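Local coordinates for protein polyphosphate kinase (Porphyromonas gingivalis, PDB 2O8R) that probably catalyses the reversible transfer of the terminal phosphate of ATP to a growing chain of inorganic polyphosphate, at residues E453-N465 with D476-V490. The protein carries 3 engineered substitutions. Numbering follows the deposited sequence.
Sequences ERPQGIALLSTGN and DTTLMTANTDIVHDV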
loop_
_atom_site.group_PDB
_atom_site.type_symbol
_atom_site.label_atom_id
_atom_site.label_comp_id
_atom_site.label_asym_id
_atom_site.label_seq_id
_atom_site.Cartn_x
_atom_site.Cartn_y
_atom_site.Cartn_z
ATOM N N GLU A 453 37.665 -26.047 -3.040
ATOM C CA GLU A 453 38.041 -25.225 -1.891
ATOM C C GLU A 453 36.863 -24.996 -0.943
ATOM O O GLU A 453 35.697 -25.162 -1.326
ATOM C CB GLU A 453 38.564 -23.872 -2.384
ATOM C CG GLU A 453 39.612 -23.221 -1.489
ATOM C CD GLU A 453 41.030 -23.655 -1.826
ATOM O OE1 GLU A 453 41.196 -24.589 -2.642
ATOM O OE2 GLU A 453 41.983 -23.058 -1.279
ATOM N N ARG A 454 37.175 -24.623 0.297
ATOM C CA ARG A 454 36.156 -24.164 1.231
ATOM C C ARG A 454 35.515 -22.906 0.672
ATOM O O ARG A 454 36.216 -22.026 0.156
ATOM C CB ARG A 454 36.753 -23.858 2.611
ATOM C CG ARG A 454 37.144 -25.061 3.468
ATOM C CD ARG A 454 36.086 -26.162 3.475
ATOM N NE ARG A 454 36.368 -27.176 2.457
ATOM C CZ ARG A 454 35.666 -28.292 2.280
ATOM N NH1 ARG A 454 34.623 -28.562 3.055
ATOM N NH2 ARG A 454 36.018 -29.144 1.326
ATOM N N PRO A 455 34.175 -22.827 0.743
ATOM C CA PRO A 455 33.488 -21.587 0.412
ATOM C C PRO A 455 33.952 -20.497 1.358
ATOM O O PRO A 455 34.159 -20.752 2.542
ATOM C CB PRO A 455 32.013 -21.919 0.658
ATOM C CG PRO A 455 32.016 -23.135 1.503
ATOM C CD PRO A 455 33.234 -23.895 1.120
ATOM N N GLN A 456 34.153 -19.302 0.828
ATOM C CA GLN A 456 34.597 -18.187 1.643
ATOM C C GLN A 456 33.535 -17.106 1.527
ATOM O O GLN A 456 32.877 -16.980 0.491
ATOM C CB GLN A 456 35.944 -17.686 1.124
ATOM C CG GLN A 456 36.914 -17.191 2.170
ATOM C CD GLN A 456 38.335 -17.116 1.629
ATOM O OE1 GLN A 456 38.906 -18.129 1.216
ATOM N NE2 GLN A 456 38.912 -15.912 1.624
ATOM N N GLY A 457 33.344 -16.343 2.592
ATOM C CA GLY A 457 32.336 -15.292 2.557
ATOM C C GLY A 457 31.815 -14.804 3.886
ATOM O O GLY A 457 32.525 -14.806 4.889
ATOM N N ILE A 458 30.564 -14.361 3.873
ATOM C CA ILE A 458 29.935 -13.735 5.030
ATOM C C ILE A 458 28.577 -14.373 5.302
ATOM O O ILE A 458 27.743 -14.501 4.407
ATOM C CB ILE A 458 29.726 -12.217 4.816
ATOM C CG1 ILE A 458 31.054 -11.499 4.592
ATOM C CG2 ILE A 458 29.063 -11.614 6.012
ATOM C CD1 ILE A 458 30.911 -10.051 4.123
ATOM N N ALA A 459 28.366 -14.778 6.543
ATOM C CA ALA A 459 27.065 -15.249 6.960
ATOM C C ALA A 459 26.446 -14.217 7.880
ATOM O O ALA A 459 27.111 -13.703 8.781
ATOM C CB ALA A 459 27.175 -16.606 7.667
ATOM N N LEU A 460 25.177 -13.903 7.632
ATOM C CA LEU A 460 24.387 -13.058 8.520
ATOM C C LEU A 460 23.304 -13.921 9.137
ATOM O O LEU A 460 22.556 -14.563 8.403
ATOM C CB LEU A 460 23.736 -11.943 7.713
ATOM C CG LEU A 460 24.442 -10.611 7.479
ATOM C CD1 LEU A 460 25.907 -10.782 7.200
ATOM C CD2 LEU A 460 23.767 -9.881 6.335
ATOM N N LEU A 461 23.245 -13.965 10.470
ATOM C CA LEU A 461 22.242 -14.760 11.222
ATOM C C LEU A 461 21.547 -13.925 12.264
ATOM O O LEU A 461 22.167 -13.070 12.889
ATOM C CB LEU A 461 22.866 -15.955 11.921
ATOM C CG LEU A 461 23.417 -16.994 10.957
ATOM C CD1 LEU A 461 24.924 -16.768 10.724
ATOM C CD2 LEU A 461 23.144 -18.360 11.531
ATOM N N SER A 462 20.265 -14.194 12.481
ATOM C CA SER A 462 19.429 -13.228 13.178
ATOM C C SER A 462 18.253 -13.812 13.933
ATOM O O SER A 462 17.721 -14.860 13.561
ATOM C CB SER A 462 18.889 -12.227 12.172
ATOM O OG SER A 462 18.218 -11.191 12.855
ATOM N N THR A 463 17.830 -13.099 14.970
ATOM C CA THR A 463 16.673 -13.496 15.771
ATOM C C THR A 463 15.353 -13.050 15.157
ATOM O O THR A 463 14.299 -13.556 15.529
ATOM C CB THR A 463 16.763 -12.952 17.198
ATOM O OG1 THR A 463 16.742 -11.520 17.164
ATOM C CG2 THR A 463 18.050 -13.411 17.836
ATOM N N GLY A 464 15.411 -12.096 14.229
ATOM C CA GLY A 464 14.243 -11.716 13.444
ATOM C C GLY A 464 14.572 -11.354 12.008
ATOM O O GLY A 464 15.684 -11.580 11.545
ATOM N N ASN A 465 13.599 -10.770 11.311
ATOM C CA ASN A 465 13.736 -10.409 9.899
ATOM C C ASN A 465 14.619 -9.179 9.689
ATOM O O ASN A 465 14.722 -8.332 10.576
ATOM C CB ASN A 465 12.354 -10.203 9.273
ATOM C CG ASN A 465 11.473 -11.448 9.364
ATOM O OD1 ASN A 465 11.258 -12.000 10.443
ATOM N ND2 ASN A 465 10.953 -11.888 8.224
ATOM N N ASP A 476 15.858 -6.979 18.242
ATOM C CA ASP A 476 16.382 -8.224 17.674
ATOM C C ASP A 476 17.907 -8.223 17.667
ATOM O O ASP A 476 18.544 -7.170 17.827
ATOM C CB ASP A 476 15.894 -8.411 16.237
ATOM C CG ASP A 476 14.544 -9.052 16.156
ATOM O OD1 ASP A 476 14.334 -10.093 16.806
ATOM O OD2 ASP A 476 13.693 -8.516 15.421
ATOM N N THR A 477 18.492 -9.396 17.437
ATOM C CA THR A 477 19.944 -9.528 17.447
ATOM C C THR A 477 20.498 -10.222 16.191
ATOM O O THR A 477 20.003 -11.272 15.756
ATOM C CB THR A 477 20.389 -10.236 18.722
ATOM O OG1 THR A 477 19.909 -9.493 19.852
ATOM C CG2 THR A 477 21.898 -10.309 18.792
ATOM N N THR A 478 21.518 -9.609 15.600
ATOM C CA THR A 478 22.095 -10.092 14.357
ATOM C C THR A 478 23.603 -10.297 14.500
ATOM O O THR A 478 24.324 -9.393 14.944
ATOM C CB THR A 478 21.822 -9.102 13.215
ATOM O OG1 THR A 478 20.412 -9.057 12.955
ATOM C CG2 THR A 478 22.553 -9.519 11.951
ATOM N N LEU A 479 24.055 -11.495 14.128
ATOM C CA LEU A 479 25.463 -11.829 14.066
ATOM C C LEU A 479 25.962 -11.726 12.641
ATOM O O LEU A 479 25.335 -12.238 11.725
ATOM C CB LEU A 479 25.685 -13.264 14.541
ATOM C CG LEU A 479 27.144 -13.721 14.491
ATOM C CD1 LEU A 479 27.970 -12.895 15.462
ATOM C CD2 LEU A 479 27.277 -15.206 14.779
HETATM N N MSE A 480 27.106 -11.081 12.455
HETATM C CA MSE A 480 27.730 -11.025 11.144
HETATM C C MSE A 480 29.120 -11.619 11.251
HETATM O O MSE A 480 29.959 -11.114 11.993
HETATM C CB MSE A 480 27.760 -9.587 10.640
HETATM C CG MSE A 480 26.363 -9.051 10.433
HETATM SE SE MSE A 480 26.244 -7.171 9.950
HETATM C CE MSE A 480 26.489 -7.280 8.028
ATOM N N THR A 481 29.356 -12.707 10.526
ATOM C CA THR A 481 30.580 -13.493 10.702
ATOM C C THR A 481 31.162 -13.934 9.377
ATOM O O THR A 481 30.431 -14.137 8.394
ATOM C CB THR A 481 30.350 -14.755 11.579
ATOM O OG1 THR A 481 31.600 -15.216 12.094
ATOM C CG2 THR A 481 29.725 -15.891 10.775
ATOM N N ALA A 482 32.486 -14.069 9.352
ATOM C CA ALA A 482 33.182 -14.557 8.169
ATOM C C ALA A 482 33.769 -15.911 8.493
ATOM O O ALA A 482 34.437 -16.525 7.666
ATOM C CB ALA A 482 34.256 -13.587 7.744
ATOM N N ASN A 483 33.494 -16.362 9.714
ATOM C CA ASN A 483 33.965 -17.638 10.221
ATOM C C ASN A 483 33.744 -18.760 9.230
ATOM O O ASN A 483 32.634 -18.953 8.752
ATOM C CB ASN A 483 33.253 -17.945 11.522
ATOM C CG ASN A 483 33.687 -19.249 12.135
ATOM O OD1 ASN A 483 33.401 -20.323 11.612
ATOM N ND2 ASN A 483 34.354 -19.164 13.276
ATOM N N THR A 484 34.802 -19.512 8.937
ATOM C CA THR A 484 34.748 -20.485 7.851
ATOM C C THR A 484 33.850 -21.697 8.170
ATOM O O THR A 484 33.287 -22.298 7.269
ATOM C CB THR A 484 36.167 -20.918 7.338
ATOM O OG1 THR A 484 36.707 -21.924 8.194
ATOM C CG2 THR A 484 37.161 -19.721 7.243
ATOM N N ASP A 485 33.689 -22.036 9.447
ATOM C CA ASP A 485 32.786 -23.121 9.826
ATOM C C ASP A 485 31.315 -22.738 9.706
ATOM O O ASP A 485 30.503 -23.526 9.205
ATOM C CB ASP A 485 33.077 -23.599 11.238
ATOM C CG ASP A 485 34.350 -24.410 11.320
ATOM O OD1 ASP A 485 35.101 -24.436 10.318
ATOM O OD2 ASP A 485 34.596 -25.019 12.383
ATOM N N ILE A 486 30.983 -21.534 10.170
ATOM C CA ILE A 486 29.630 -21.014 10.047
ATOM C C ILE A 486 29.309 -20.794 8.581
ATOM O O ILE A 486 28.246 -21.203 8.106
ATOM C CB ILE A 486 29.432 -19.669 10.781
ATOM C CG1 ILE A 486 30.053 -19.687 12.179
ATOM C CG2 ILE A 486 27.944 -19.329 10.868
ATOM C CD1 ILE A 486 29.172 -20.271 13.235
ATOM N N VAL A 487 30.229 -20.156 7.861
ATOM C CA VAL A 487 29.942 -19.745 6.484
ATOM C C VAL A 487 29.701 -20.987 5.648
ATOM O O VAL A 487 28.929 -20.961 4.686
ATOM C CB VAL A 487 31.051 -18.853 5.879
ATOM C CG1 VAL A 487 31.083 -18.951 4.345
ATOM C CG2 VAL A 487 30.881 -17.399 6.335
ATOM N N HIS A 488 30.322 -22.085 6.068
ATOM C CA HIS A 488 30.201 -23.334 5.349
ATOM C C HIS A 488 28.876 -23.995 5.700
ATOM O O HIS A 488 28.222 -24.616 4.855
ATOM C CB HIS A 488 31.373 -24.266 5.680
ATOM C CG HIS A 488 31.336 -25.551 4.919
ATOM N ND1 HIS A 488 30.685 -26.674 5.386
ATOM C CD2 HIS A 488 31.827 -25.877 3.702
ATOM C CE1 HIS A 488 30.784 -27.639 4.489
ATOM N NE2 HIS A 488 31.467 -27.179 3.457
ATOM N N ASP A 489 28.495 -23.859 6.963
ATOM C CA ASP A 489 27.276 -24.463 7.475
ATOM C C ASP A 489 26.062 -23.826 6.836
ATOM O O ASP A 489 25.135 -24.528 6.420
ATOM C CB ASP A 489 27.223 -24.305 8.987
ATOM C CG ASP A 489 28.028 -25.367 9.709
ATOM O OD1 ASP A 489 28.459 -26.325 9.037
ATOM O OD2 ASP A 489 28.213 -25.256 10.947
ATOM N N VAL A 490 26.092 -22.496 6.751
ATOM C CA VAL A 490 25.052 -21.730 6.088
ATOM C C VAL A 490 25.046 -22.088 4.599
ATOM O O VAL A 490 23.977 -22.319 4.005
ATOM C CB VAL A 490 25.258 -20.215 6.295
ATOM C CG1 VAL A 490 24.312 -19.411 5.422
ATOM C CG2 VAL A 490 25.056 -19.840 7.756
#
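Pro-455 meets the imidazole of His-488 with its CD in the plane of the ring, at the CD2 edge, 3.5 Å from CD2 to Pro-455 CD; Pro-455 CG comes in obliquely beside it. The poorly ordered Arg-454 guanidinium approaches NE2 obliquely, its plane 21° from that of the ring. This is the open end of an antiparallel beta hairpin, strands 457-462 and 474-481, away from the connecting loop, in the first phospholipase D-like C-terminal domain, with helix 484-497 folded back across one face of the sheet.

On that face Val-487, Ile-486 and Val-490 descend from the helix. Val-487 CG2 lies against the backbone of Gly-457, 3.4 Å from its O, while Ala-459 CB touches Val-490 CG2 at 3.9 Å and Leu-461 CD1 reaches Ile-486 CG2. On the other face Leu-460 and Met-480 (selenomethionine) run side by side, the bend at chi3 bringing Met-480 CE to 3.6 Å from Leu-460 CD1, and Leu-360 of helix 355-365 packs on both. Between the strands, the hydrogen-bonded pairs Ala-459/Thr-481 and Leu-461/Leu-479 each make two backbone bonds.

Where the strand 457-462 ends, the polar groups take over. Thr-478 OG1 donates to Ser-462 OG, which in turn donates to Gly-464 O. Thr-463 chi1 (63°) sets OG1 between its own backbone N and carbonyl carbon, where it accepts a nearly straight bond from Thr-477 N (2.8 Å). The same OG1 donates to Asp-476 OD1. Asp-476 OD1 is also hydrogen-bonded to ND1 of His-597, predicted to bind ATP, so this end of the hairpin adjoins the probable nucleotide site. Thr-463 OG1 meets that carboxylate oxygen on its anti side, 27° out of the carboxylate plane.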